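Local coordinates for protein tapirin (Caldicellulosiruptor hydrothermalis, PDB 6N2C) that probably binds cellulose and so helps the bacterium adhere to its plant substrate, through a zinc-containing C-terminal domain built round a parallel beta-helix, at residues I213-D218 with N245-N250; E340-G345 with D361-S366; A367-P372 with V387-K392; I466-I471 with V534-G539; L486-Q491 with V516-G521. All blocks are in the same frame, centred on the assembly; numbering follows the deposited sequence. Where two conformers were deposited one is given.

How the contacts relate
Followed from the N terminus, the chain closes contacts 1, 2 and 3 in series, each tying one coil of the beta-helix to a later turn or strand. Contact 1 spans two faces of the solenoid; contacts 2 and 3 pair parallel strands of successive coils on two different faces. Contacts 2 and 3 touch, G345 O lying 3.0 Å from T368 N, and are about 11 Å apart between centres. At the far end, on the other side of the chain's centre, contact 4 closes the longest loop, joining a linker to strand 534-537. Contact 5 lies within that loop and adds strands 483-488 and 513-518 beside 534-537; no two contacts cross.

Contact 1. Residues I213-D218 with N245-N250; sequences ITLRSD and NKVVVN
The carboxamide of N245 is the flat group on which this contact turns. Over one of its faces lies L215, whose methyl CD1 stands 3.6 Å from N245 CG, while L215 CB comes equally near N245 OD1 as the two side chains pass antiparallel to each other. In the amide plane ND2 spends both of its protons: one goes to R216 O at 3.0 Å, a nearly straight bond of 173°, and the other to D218 OD2 at 3.1 Å. The carboxylate of D218 is turned almost perpendicular to the amide, 86° between planes, so its oxygen is approached from above the carboxylate plane. N245 CG lies beside its own backbone N (chi1 -58°), which carries the amide across to the 216-218 turn.

Fixing of the rotation is completed outside the pair, since N245 OD1 accepts from the backbone N of G242 and G243, and D218 OD2 is also held by T226 OG1 and R221. A leucine in place of N245 would probably leave R216 O and D218 OD2 without these donors, and the G242 and G243 amides without their acceptor. Such an arrangement, with N266 OD1 accepting from N245 N one coil further on, recalls the asparagine ladders of other parallel beta-helices.

A greasy layer lies beside the amide, where L215 CD1 meets V247 CG2 at 4.1 Å. L215 also packs on F196 and F239, and V247 on L268. Strand 213-214 runs between strands 194-195 and 239-240 on one face, while strand 246-249 lies between 227-229 and 267-270 on another.

Contact 2. Residues E340-G345 with D361-S366; sequences EIRNDG and DIIGSS
R342 and I363 run out together from neighbouring strands, with the isoleucine covering one face of the guanidinium. I363 CG1 touches R342 NH1 at 3.7 Å and I363 CG2 touches R342 NH2 at the same distance, so the flat charged group rests on a branched apolar surface. A bend at chi3 (56°) folds the arginine back along its own strand, where NE and NH1 grip E340 OE2 side-on in a salt bridge. R342 NE is 2.8 Å from E340 OE2; the two nitrogens reach this one oxygen on its anti side, from opposite faces of the carboxylate.

Beneath these side chains the strands, from successive coils of the parallel beta-helix, are joined by backbone bonds, I341 N to D361 O and I363 N to I341 O, the latter 2.9 Å long. Beyond the strand ends the chain reverses in a type II' turn from R342 to G345, closed by G345 N bonding to R342 O. Two waters fill in where the strands part: one accepts from N343 N, 2.9 Å away, and the other from S366 N; both lie within bonding distance of I363 O, the second also of N343 O. S366 CB packs against N343 O at 3.3 Å.

Further out, W322 makes a cation-pi contact with R342, and K318 holds E340 OE1. A leucine in place of R342 would probably leave E340 OE2 without its arginine mate and W322 without its cation. The ion pair thus fixes the arginine on its own strand while I363 of the next coil packs on its face, and E340, held by both R342 and K318, is likely to stay ionised.

Contact 3. Residues A367-P372 with V387-K392; sequences ATIDAP and VKLNVK
T368-A371 and K388-V391 run parallel, their axes 4.8 Å apart at the closest and 18° from alignment, with hydrogen bonds K388 N to A367 O, I369 N to K388 O, N390 N to I369 O and A371 N to N390 O. Inward from this pair, I369 CG2 meets V391 CG1 at 3.9 Å. L389, deposited in two conformers, lies side by side with I369, and its methyl contact there is correspondingly less certain. This stacking of like residues from one coil to the next is the hallmark of the parallel beta-helix: I369 and L389 also press on I362, from a strand of the adjoining face, and V391 on L376. The other face is polar. D370 and N390 both reach out with CG opposite the backbone N (chi1 near 180° in each), their planes 21° apart, and D370 OD1 stands 3.6 Å from N390 ND2. P372, where the chain turns its corner, lies across the same amide, its CB 3.8 Å from N390 ND2. Nearer the strand start, T368 OG1 is 3.9 Å from K388 CB, but bonds to S366 O. At the far corner K392 CB packs on P372 O at 3.4 Å, while its ammonium continues to a salt bridge with D373.

Contact 4. Residues I466-I471 with V534-G539; sequences IRLDNI and VLIANG
The 3-10 turn 468-470, in the linker between helix 451-457 and strand 483-488, presses L468 onto strand 534-537 of the beta-helix. The leucine straddles the end of that strand with its two methyls. CD1 lies 3.5 Å from N538 N and 3.6 Å from A537 C, resting on the peptide link between these residues; CD2 meets I536 CG2 at 3.9 Å, the two side chains at about a right angle. I466 reaches the same methyl from another direction, its CD1 3.8 Å from I536 CG2. That position follows from chi1 of -176°, which puts I466 CG1 opposite the backbone N and stretches the chain out toward the strand. F189 of the neighbouring strand 186-190 touches all three aliphatic residues.

At the rim the character changes. D469 and N538 approach with their flat groups 75° apart, and a water joins them, donating to D469 OD1 at 3.0 Å and accepting from N538 ND2 at 3.1 Å. N538 OD1 turns instead to S191 OG, although it also passes close to L468 CB.

The buried methyls of I466, L468 and I536, with F189, therefore supply the apolar contact, whereas D469 and N538 meet through the water, D469 OD1 standing 3.8 Å from N538 ND2, and S191 probably helps to set the orientation of the amide.

Contact 5. Residues L486-Q491 with V516-G521; sequences LVSTGQ and VITKSG
K519 lies alongside T489 where two neighbouring parallel strands, 483-488 and 513-518, run out after being joined through helix 494-500. Their axes come within 4.7 Å, only 8° from parallel, and the pair extends one face of the beta-helix beyond strand 534-537. The lysine side chain can be followed outward. CB sits 3.5 Å from T489 O; CG stands farther off, between S488 O and that same carbonyl; the chain then bends at chi3 (-70°) and brings CE back to 3.5 Å from T489 O and within 3.9 Å of T489 CA. NZ finally bonds to I471 O, in the linker before strand 483-488, and to a water, 3.0 Å from NZ, that also accepts from Q491 NE2. K519 N donates to S488 O at 2.9 Å, while the aliphatic chain packs on T489 O. Deeper in, I517 N bonds to L486 O and S488 N to I517 O, while V487 and I517 both pack on L559 of helix 557-565. S520 CB comes 3.8 Å from G490 CA, too near for a side chain on G490. S488 OG, which also bonds to D495, accepts from G490 N at 3.0 Å and 151°, forming an ST turn.

Contact 1. Residues I213-D218 with N245-N250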
# COMPACT_ATOMS: atom_id res chain seq x y z
N ILE A 213 8.27 0.73 8.27
CA ILE A 213 8.73 2.02 7.75
C ILE A 213 7.83 3.08 8.35
O ILE A 213 6.59 2.97 8.21
CB ILE A 213 8.67 2.09 6.25
CG1 ILE A 213 9.56 1.03 5.63
CG2 ILE A 213 9.00 3.50 5.81
CD1 ILE A 213 9.57 1.02 4.10
N THR A 214 8.39 4.04 9.08
CA THR A 214 7.59 5.08 9.73
C THR A 214 7.89 6.47 9.18
O THR A 214 9.05 6.94 9.24
CB THR A 214 7.84 5.06 11.25
OG1 THR A 214 7.49 3.77 11.79
CG2 THR A 214 6.95 6.08 11.91
N LEU A 215 6.87 7.15 8.66
CA LEU A 215 6.93 8.52 8.33
C LEU A 215 6.46 9.40 9.53
O LEU A 215 5.67 8.95 10.40
CB LEU A 215 6.05 8.87 7.17
CG LEU A 215 6.45 8.24 5.84
CD1 LEU A 215 5.41 8.67 4.83
CD2 LEU A 215 7.77 8.82 5.38
N ARG A 216 6.99 10.60 9.55
CA ARG A 216 6.55 11.67 10.50
C ARG A 216 5.78 12.68 9.72
O ARG A 216 5.86 12.72 8.51
CB ARG A 216 7.73 12.31 11.27
CG ARG A 216 8.61 11.27 11.96
CD ARG A 216 7.83 10.40 12.96
NE ARG A 216 8.72 9.58 13.81
CZ ARG A 216 8.29 8.66 14.64
NH1 ARG A 216 6.96 8.43 14.78
NH2 ARG A 216 9.18 7.95 15.34
N SER A 217 5.05 13.53 10.41
CA SER A 217 4.26 14.53 9.76
C SER A 217 5.11 15.55 8.98
O SER A 217 6.26 15.91 9.37
CB SER A 217 3.39 15.29 10.78
OG SER A 217 4.24 16.20 11.49
N ASP A 218 4.59 15.96 7.84
CA ASP A 218 5.16 16.98 7.01
C ASP A 218 4.45 18.31 7.29
O ASP A 218 3.31 18.53 6.98
CB ASP A 218 5.07 16.63 5.57
CG ASP A 218 6.06 15.50 5.16
OD1 ASP A 218 7.08 15.23 5.88
OD2 ASP A 218 5.74 14.87 4.13
N ASN A 245 1.58 13.48 4.37
CA ASN A 245 2.63 12.76 3.57
C ASN A 245 2.01 12.38 2.27
O ASN A 245 0.82 11.87 2.22
CB ASN A 245 3.05 11.51 4.25
CG ASN A 245 3.60 11.72 5.66
OD1 ASN A 245 3.23 10.98 6.55
ND2 ASN A 245 4.54 12.65 5.85
N LYS A 246 2.79 12.52 1.18
CA LYS A 246 2.30 12.19 -0.17
C LYS A 246 3.26 11.14 -0.79
O LYS A 246 4.42 11.48 -1.08
CB LYS A 246 2.20 13.43 -1.05
CG LYS A 246 1.64 14.71 -0.39
CD LYS A 246 0.21 14.63 0.06
CE LYS A 246 -0.20 15.93 0.75
NZ LYS A 246 -1.68 15.98 0.86
N VAL A 247 2.75 9.94 -1.01
CA VAL A 247 3.60 8.75 -1.39
C VAL A 247 3.11 8.31 -2.75
O VAL A 247 1.91 8.13 -2.95
CB VAL A 247 3.49 7.65 -0.38
CG1 VAL A 247 4.21 6.36 -0.84
CG2 VAL A 247 4.10 8.08 0.95
N VAL A 248 4.04 8.07 -3.69
CA VAL A 248 3.71 7.66 -5.03
C VAL A 248 4.59 6.41 -5.31
O VAL A 248 5.81 6.55 -5.24
CB VAL A 248 4.08 8.74 -6.10
CG1 VAL A 248 3.62 8.25 -7.47
CG2 VAL A 248 3.33 10.03 -5.78
N VAL A 249 3.93 5.28 -5.56
CA VAL A 249 4.60 3.99 -5.82
C VAL A 249 4.11 3.53 -7.19
O VAL A 249 2.95 3.13 -7.38
CB VAL A 249 4.34 2.92 -4.75
CG1 VAL A 249 5.23 1.71 -5.12
CG2 VAL A 249 4.73 3.46 -3.39
N ASN A 250 5.01 3.58 -8.17
CA ASN A 250 4.60 3.29 -9.57
C ASN A 250 4.17 1.84 -9.75
O ASN A 250 3.12 1.54 -10.37
CB ASN A 250 5.68 3.67 -10.56
CG ASN A 250 5.19 3.69 -11.98
OD1 ASN A 250 4.13 4.26 -12.27
ND2 ASN A 250 5.90 3.01 -12.87

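Contact 2. Residues E340-G345 with D361-S366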
# COMPACT_ATOMS: atom_id res chain seq x y z
N GLU A 340 -19.30 -3.80 5.14
CA GLU A 340 -20.22 -3.23 6.13
C GLU A 340 -20.18 -1.71 5.94
O GLU A 340 -19.09 -1.09 6.01
CB GLU A 340 -19.82 -3.69 7.54
CG GLU A 340 -20.66 -3.04 8.63
CD GLU A 340 -20.20 -3.47 10.02
OE1 GLU A 340 -19.34 -4.39 10.16
OE2 GLU A 340 -20.74 -2.94 10.97
N ILE A 341 -21.34 -1.10 5.65
CA ILE A 341 -21.43 0.32 5.45
C ILE A 341 -22.36 0.82 6.57
O ILE A 341 -23.48 0.32 6.68
CB ILE A 341 -22.04 0.64 4.08
CG1 ILE A 341 -21.25 -0.12 2.97
CG2 ILE A 341 -22.13 2.10 3.79
CD1 ILE A 341 -21.76 0.08 1.60
N ARG A 342 -21.85 1.71 7.41
CA ARG A 342 -22.67 2.25 8.48
C ARG A 342 -22.32 3.70 8.69
O ARG A 342 -21.56 4.32 7.94
CB ARG A 342 -22.50 1.42 9.72
CG ARG A 342 -21.20 1.50 10.40
CD ARG A 342 -21.29 0.89 11.81
NE ARG A 342 -21.76 -0.48 11.80
CZ ARG A 342 -22.88 -0.97 12.39
NH1 ARG A 342 -23.15 -2.26 12.23
NH2 ARG A 342 -23.75 -0.24 13.13
N ASN A 343 -23.04 4.34 9.63
CA ASN A 343 -22.85 5.81 9.85
C ASN A 343 -22.93 6.55 8.53
O ASN A 343 -23.88 6.42 7.81
CB ASN A 343 -21.55 6.03 10.64
CG ASN A 343 -21.57 5.29 11.97
OD1 ASN A 343 -22.64 5.01 12.50
ND2 ASN A 343 -20.41 4.94 12.50
N ASP A 344 -21.94 7.40 8.21
CA ASP A 344 -21.90 8.19 7.02
C ASP A 344 -21.16 7.50 5.80
O ASP A 344 -20.79 8.16 4.78
CB ASP A 344 -21.15 9.50 7.32
CG ASP A 344 -22.01 10.48 8.20
OD1 ASP A 344 -23.24 10.43 8.07
OD2 ASP A 344 -21.41 11.26 9.00
N GLY A 345 -21.04 6.20 5.90
CA GLY A 345 -20.35 5.49 4.83
C GLY A 345 -20.98 5.72 3.50
O GLY A 345 -22.20 5.64 3.37
N ASP A 361 -23.65 -5.70 4.55
CA ASP A 361 -24.51 -5.08 5.59
C ASP A 361 -24.55 -3.61 5.33
O ASP A 361 -23.51 -3.02 5.11
CB ASP A 361 -23.88 -5.28 6.97
CG ASP A 361 -23.99 -6.70 7.52
OD1 ASP A 361 -23.82 -7.67 6.77
OD2 ASP A 361 -24.22 -6.84 8.79
N ILE A 362 -25.76 -3.00 5.34
CA ILE A 362 -25.92 -1.56 5.11
C ILE A 362 -26.83 -1.08 6.26
O ILE A 362 -27.97 -1.63 6.41
CB ILE A 362 -26.59 -1.28 3.80
CG1 ILE A 362 -25.92 -2.10 2.63
CG2 ILE A 362 -26.48 0.15 3.37
CD1 ILE A 362 -26.88 -2.61 1.61
N ILE A 363 -26.32 -0.16 7.09
CA ILE A 363 -26.89 0.04 8.45
C ILE A 363 -27.12 1.51 8.65
O ILE A 363 -26.16 2.32 8.65
CB ILE A 363 -26.01 -0.49 9.59
CG1 ILE A 363 -25.58 -1.96 9.40
CG2 ILE A 363 -26.72 -0.36 10.94
CD1 ILE A 363 -26.67 -2.99 9.27
N GLY A 364 -28.41 1.90 8.78
CA GLY A 364 -28.76 3.27 9.03
C GLY A 364 -29.06 4.15 7.86
O GLY A 364 -28.70 3.92 6.73
N SER A 365 -29.73 5.26 8.18
CA SER A 365 -30.29 6.15 7.22
C SER A 365 -29.30 7.02 6.42
O SER A 365 -29.65 7.53 5.36
CB SER A 365 -31.39 7.04 7.93
OG SER A 365 -30.77 8.00 8.77
N SER A 366 -28.05 7.17 6.89
CA SER A 366 -27.00 7.87 6.08
C SER A 366 -26.06 6.89 5.29
O SER A 366 -25.28 7.33 4.48
CB SER A 366 -26.10 8.69 7.01
OG SER A 366 -26.86 9.69 7.62
O HOH W 1 -26.28 5.31 8.70
O HOH W 2 -25.19 3.18 11.25

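Contact 3. Residues A367-P372 with V387-K392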
# COMPACT_ATOMS: atom_id res chain seq x y z
N ALA A 367 -26.21 5.60 5.49
CA ALA A 367 -25.33 4.58 4.76
C ALA A 367 -25.81 4.54 3.33
O ALA A 367 -27.03 4.43 3.06
CB ALA A 367 -25.41 3.23 5.39
N THR A 368 -24.87 4.65 2.40
CA THR A 368 -25.20 4.93 1.01
C THR A 368 -24.43 4.05 0.06
O THR A 368 -23.18 3.94 0.19
CB THR A 368 -24.87 6.37 0.66
OG1 THR A 368 -25.60 7.30 1.51
CG2 THR A 368 -25.23 6.68 -0.74
N ILE A 369 -25.14 3.44 -0.87
CA ILE A 369 -24.54 2.95 -2.10
C ILE A 369 -25.15 3.72 -3.26
O ILE A 369 -26.32 3.59 -3.57
CB ILE A 369 -24.72 1.42 -2.24
CG1 ILE A 369 -24.15 0.65 -1.02
CG2 ILE A 369 -24.12 0.93 -3.52
CD1 ILE A 369 -24.36 -0.88 -1.04
N ASP A 370 -24.31 4.46 -3.96
CA ASP A 370 -24.73 5.22 -5.13
C ASP A 370 -24.05 4.68 -6.33
O ASP A 370 -22.91 5.07 -6.67
CB ASP A 370 -24.33 6.66 -4.91
CG ASP A 370 -24.72 7.57 -6.10
OD1 ASP A 370 -25.40 7.17 -7.05
OD2 ASP A 370 -24.30 8.69 -6.04
N ALA A 371 -24.73 3.73 -6.95
CA ALA A 371 -24.11 2.84 -7.98
C ALA A 371 -25.14 2.37 -8.95
O ALA A 371 -25.37 1.18 -9.08
CB ALA A 371 -23.44 1.66 -7.28
N PRO A 372 -25.76 3.32 -9.69
CA PRO A 372 -27.00 2.96 -10.40
C PRO A 372 -26.83 1.93 -11.49
O PRO A 372 -27.80 1.30 -11.85
CB PRO A 372 -27.46 4.32 -10.97
CG PRO A 372 -26.14 5.04 -11.20
CD PRO A 372 -25.41 4.73 -9.91
N VAL A 387 -31.97 2.88 4.64
CA VAL A 387 -30.72 3.05 3.86
C VAL A 387 -30.95 3.75 2.50
O VAL A 387 -32.03 3.80 1.97
CB VAL A 387 -30.00 1.67 3.71
CG1 VAL A 387 -29.70 1.09 5.08
CG2 VAL A 387 -30.78 0.69 2.86
N LYS A 388 -29.87 4.28 1.92
CA LYS A 388 -29.90 4.85 0.64
C LYS A 388 -29.18 3.93 -0.35
O LYS A 388 -27.92 3.92 -0.36
CB LYS A 388 -29.24 6.18 0.63
CG LYS A 388 -30.04 7.24 1.38
CD LYS A 388 -29.35 8.58 1.21
CE LYS A 388 -29.41 9.43 2.46
NZ LYS A 388 -30.84 9.69 2.81
N LEU A 389 -29.95 3.21 -1.16
CA LEU A 389 -29.40 2.26 -2.14
C LEU A 389 -29.91 2.65 -3.49
O LEU A 389 -31.12 2.85 -3.66
CB LEU A 389 -29.87 0.85 -1.90
CG LEU A 389 -29.59 0.11 -0.63
CD1 LEU A 389 -30.10 -1.31 -0.82
CD2 LEU A 389 -28.08 0.15 -0.42
N ASN A 390 -29.01 2.83 -4.43
CA ASN A 390 -29.34 3.14 -5.80
C ASN A 390 -28.46 2.26 -6.72
O ASN A 390 -27.30 2.63 -7.02
CB ASN A 390 -29.12 4.63 -6.03
CG ASN A 390 -29.43 5.05 -7.44
OD1 ASN A 390 -30.22 4.39 -8.14
ND2 ASN A 390 -28.77 6.09 -7.89
N VAL A 391 -28.99 1.11 -7.15
CA VAL A 391 -28.23 0.14 -7.87
C VAL A 391 -29.02 -0.47 -8.98
O VAL A 391 -30.24 -0.20 -9.10
CB VAL A 391 -27.71 -0.98 -6.95
CG1 VAL A 391 -26.98 -0.37 -5.78
CG2 VAL A 391 -28.85 -1.81 -6.37
N LYS A 392 -28.36 -1.26 -9.81
CA LYS A 392 -29.08 -1.93 -10.90
C LYS A 392 -29.67 -3.26 -10.48
O LYS A 392 -30.83 -3.55 -10.77
CB LYS A 392 -28.16 -2.05 -12.09
CG LYS A 392 -28.80 -2.70 -13.32
CD LYS A 392 -28.00 -2.43 -14.59
CE LYS A 392 -26.88 -3.44 -14.77
NZ LYS A 392 -26.01 -3.08 -15.92

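Contact 4. Residues I466-I471 with V534-G539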
# COMPACT_ATOMS: atom_id res chain seq x y z
N ILE A 466 20.85 -10.54 -1.54
CA ILE A 466 21.54 -9.57 -0.75
C ILE A 466 21.86 -10.21 0.58
O ILE A 466 20.98 -10.63 1.35
CB ILE A 466 20.82 -8.17 -0.60
CG1 ILE A 466 21.70 -7.23 0.17
CG2 ILE A 466 19.44 -8.26 -0.01
CD1 ILE A 466 21.33 -5.77 0.20
N ARG A 467 23.14 -10.17 0.95
CA ARG A 467 23.65 -11.01 2.08
C ARG A 467 24.59 -10.13 2.88
O ARG A 467 25.84 -10.23 2.72
CB ARG A 467 24.39 -12.23 1.55
CG ARG A 467 23.44 -13.11 0.79
CD ARG A 467 24.06 -14.37 0.27
NE ARG A 467 23.16 -15.03 -0.61
CZ ARG A 467 23.49 -16.08 -1.36
NH1 ARG A 467 24.67 -16.73 -1.16
NH2 ARG A 467 22.65 -16.52 -2.29
N LEU A 468 24.03 -9.32 3.78
CA LEU A 468 24.87 -8.42 4.54
C LEU A 468 25.80 -9.15 5.50
O LEU A 468 26.83 -8.63 5.89
CB LEU A 468 24.08 -7.30 5.18
CG LEU A 468 23.30 -6.44 4.18
CD1 LEU A 468 22.41 -5.40 4.90
CD2 LEU A 468 24.19 -5.82 3.12
N ASP A 469 25.47 -10.40 5.84
CA ASP A 469 26.38 -11.21 6.67
C ASP A 469 27.62 -11.63 5.94
O ASP A 469 28.54 -12.16 6.61
CB ASP A 469 25.66 -12.44 7.22
CG ASP A 469 24.69 -12.10 8.38
OD1 ASP A 469 24.73 -10.99 8.95
OD2 ASP A 469 23.95 -12.99 8.77
N ASN A 470 27.70 -11.42 4.61
CA ASN A 470 28.89 -11.69 3.84
C ASN A 470 29.88 -10.52 3.94
O ASN A 470 30.91 -10.57 3.27
CB ASN A 470 28.60 -12.09 2.42
CG ASN A 470 28.04 -13.48 2.34
OD1 ASN A 470 28.16 -14.25 3.34
ND2 ASN A 470 27.53 -13.88 1.17
N ILE A 471 29.58 -9.47 4.71
CA ILE A 471 30.54 -8.42 4.98
C ILE A 471 31.40 -8.93 6.16
O ILE A 471 30.93 -8.90 7.30
CB ILE A 471 29.88 -7.09 5.37
CG1 ILE A 471 28.97 -6.55 4.27
CG2 ILE A 471 30.90 -6.08 5.75
CD1 ILE A 471 28.05 -5.51 4.77
N VAL A 534 23.07 5.76 -1.74
CA VAL A 534 22.36 4.54 -1.35
C VAL A 534 22.73 4.34 0.14
O VAL A 534 23.90 4.52 0.56
CB VAL A 534 22.81 3.32 -2.22
CG1 VAL A 534 22.48 2.04 -1.68
CG2 VAL A 534 22.48 3.46 -3.69
N LEU A 535 21.76 3.89 0.94
CA LEU A 535 21.97 3.51 2.34
C LEU A 535 21.37 2.13 2.57
O LEU A 535 20.14 1.96 2.37
CB LEU A 535 21.35 4.52 3.29
CG LEU A 535 21.79 5.97 3.20
CD1 LEU A 535 20.89 6.87 4.08
CD2 LEU A 535 23.26 6.21 3.45
N ILE A 536 22.24 1.16 2.93
CA ILE A 536 21.91 -0.29 3.00
C ILE A 536 22.44 -0.72 4.34
O ILE A 536 23.67 -0.67 4.58
CB ILE A 536 22.50 -1.09 1.86
CG1 ILE A 536 21.85 -0.61 0.55
CG2 ILE A 536 22.27 -2.58 2.09
CD1 ILE A 536 22.41 -1.22 -0.69
N ALA A 537 21.51 -1.17 5.18
CA ALA A 537 21.86 -1.53 6.59
C ALA A 537 21.20 -2.78 7.05
O ALA A 537 20.05 -3.11 6.72
CB ALA A 537 21.57 -0.37 7.52
N ASN A 538 21.98 -3.58 7.81
CA ASN A 538 21.35 -4.78 8.44
C ASN A 538 20.60 -4.35 9.68
O ASN A 538 19.59 -4.99 10.01
CB ASN A 538 22.44 -5.74 8.83
CG ASN A 538 22.00 -7.17 8.77
OD1 ASN A 538 21.33 -7.63 7.83
ND2 ASN A 538 22.55 -7.94 9.71
N GLY A 539 21.04 -3.28 10.36
CA GLY A 539 20.28 -2.71 11.43
C GLY A 539 19.35 -1.66 10.89
O GLY A 539 19.22 -1.50 9.68
O HOH W 3 21.98 -10.93 10.24

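Contact 5. Residues L486-Q491 with V516-G521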
# COMPACT_ATOMS: atom_id res chain seq x y z
N LEU A 486 31.44 3.28 1.84
CA LEU A 486 31.81 2.54 3.01
C LEU A 486 31.07 1.22 3.00
O LEU A 486 29.83 1.19 2.91
CB LEU A 486 31.50 3.38 4.28
CG LEU A 486 31.58 2.65 5.62
CD1 LEU A 486 33.03 2.24 5.86
CD2 LEU A 486 30.92 3.40 6.78
N VAL A 487 31.86 0.11 3.15
CA VAL A 487 31.37 -1.22 3.38
C VAL A 487 31.89 -1.54 4.79
O VAL A 487 33.10 -1.55 4.95
CB VAL A 487 31.80 -2.30 2.37
CG1 VAL A 487 31.00 -3.60 2.57
CG2 VAL A 487 31.55 -1.83 0.90
N SER A 488 30.93 -1.71 5.75
CA SER A 488 31.28 -1.75 7.15
C SER A 488 30.78 -2.99 7.84
O SER A 488 29.63 -3.36 7.66
CB SER A 488 30.75 -0.54 7.85
OG SER A 488 31.18 -0.51 9.24
N THR A 489 31.66 -3.59 8.67
CA THR A 489 31.27 -4.71 9.54
C THR A 489 30.50 -4.15 10.73
O THR A 489 29.85 -4.94 11.45
CB THR A 489 32.47 -5.52 10.07
OG1 THR A 489 33.33 -4.62 10.76
CG2 THR A 489 33.24 -6.22 8.99
N GLY A 490 30.54 -2.84 10.99
CA GLY A 490 29.89 -2.27 12.13
C GLY A 490 30.73 -2.33 13.43
O GLY A 490 30.25 -1.95 14.46
N GLN A 491 31.96 -2.80 13.37
CA GLN A 491 32.78 -2.86 14.58
C GLN A 491 33.17 -1.44 15.01
O GLN A 491 33.11 -1.12 16.21
CB GLN A 491 34.01 -3.73 14.36
CG GLN A 491 33.62 -5.19 14.17
CD GLN A 491 34.67 -6.00 13.43
OE1 GLN A 491 35.88 -5.71 13.51
NE2 GLN A 491 34.23 -7.03 12.72
N VAL A 516 26.64 3.78 1.54
CA VAL A 516 26.87 3.02 2.78
C VAL A 516 26.23 1.67 2.74
O VAL A 516 25.03 1.54 2.47
CB VAL A 516 26.42 3.84 4.00
CG1 VAL A 516 26.75 3.06 5.26
CG2 VAL A 516 27.09 5.16 4.06
N ILE A 517 27.03 0.61 2.97
CA ILE A 517 26.53 -0.73 3.04
C ILE A 517 27.07 -1.34 4.33
O ILE A 517 28.32 -1.50 4.42
CB ILE A 517 26.94 -1.58 1.86
CG1 ILE A 517 26.47 -0.96 0.51
CG2 ILE A 517 26.30 -2.99 2.01
CD1 ILE A 517 27.51 -0.01 -0.08
N THR A 518 26.21 -1.69 5.28
CA THR A 518 26.77 -1.97 6.64
C THR A 518 26.01 -3.00 7.39
O THR A 518 24.82 -3.23 7.13
CB THR A 518 26.81 -0.73 7.48
OG1 THR A 518 27.38 -1.05 8.79
CG2 THR A 518 25.46 -0.10 7.72
N LYS A 519 26.76 -3.83 8.15
CA LYS A 519 26.12 -4.80 9.05
C LYS A 519 25.52 -4.15 10.28
O LYS A 519 24.73 -4.77 10.99
CB LYS A 519 27.11 -5.81 9.54
CG LYS A 519 27.57 -6.78 8.54
CD LYS A 519 28.01 -8.18 9.13
CE LYS A 519 29.28 -8.09 9.92
NZ LYS A 519 29.99 -9.42 10.05
N SER A 520 25.89 -2.93 10.60
CA SER A 520 25.30 -2.12 11.67
C SER A 520 23.97 -1.52 11.19
O SER A 520 23.54 -1.78 10.06
CB SER A 520 26.26 -0.99 12.16
OG SER A 520 26.47 0.06 11.19
N GLY A 521 23.36 -0.72 12.05
CA GLY A 521 22.40 0.26 11.57
C GLY A 521 23.09 1.49 11.03
O GLY A 521 24.31 1.54 11.00
O HOH W 4 32.24 -8.67 11.89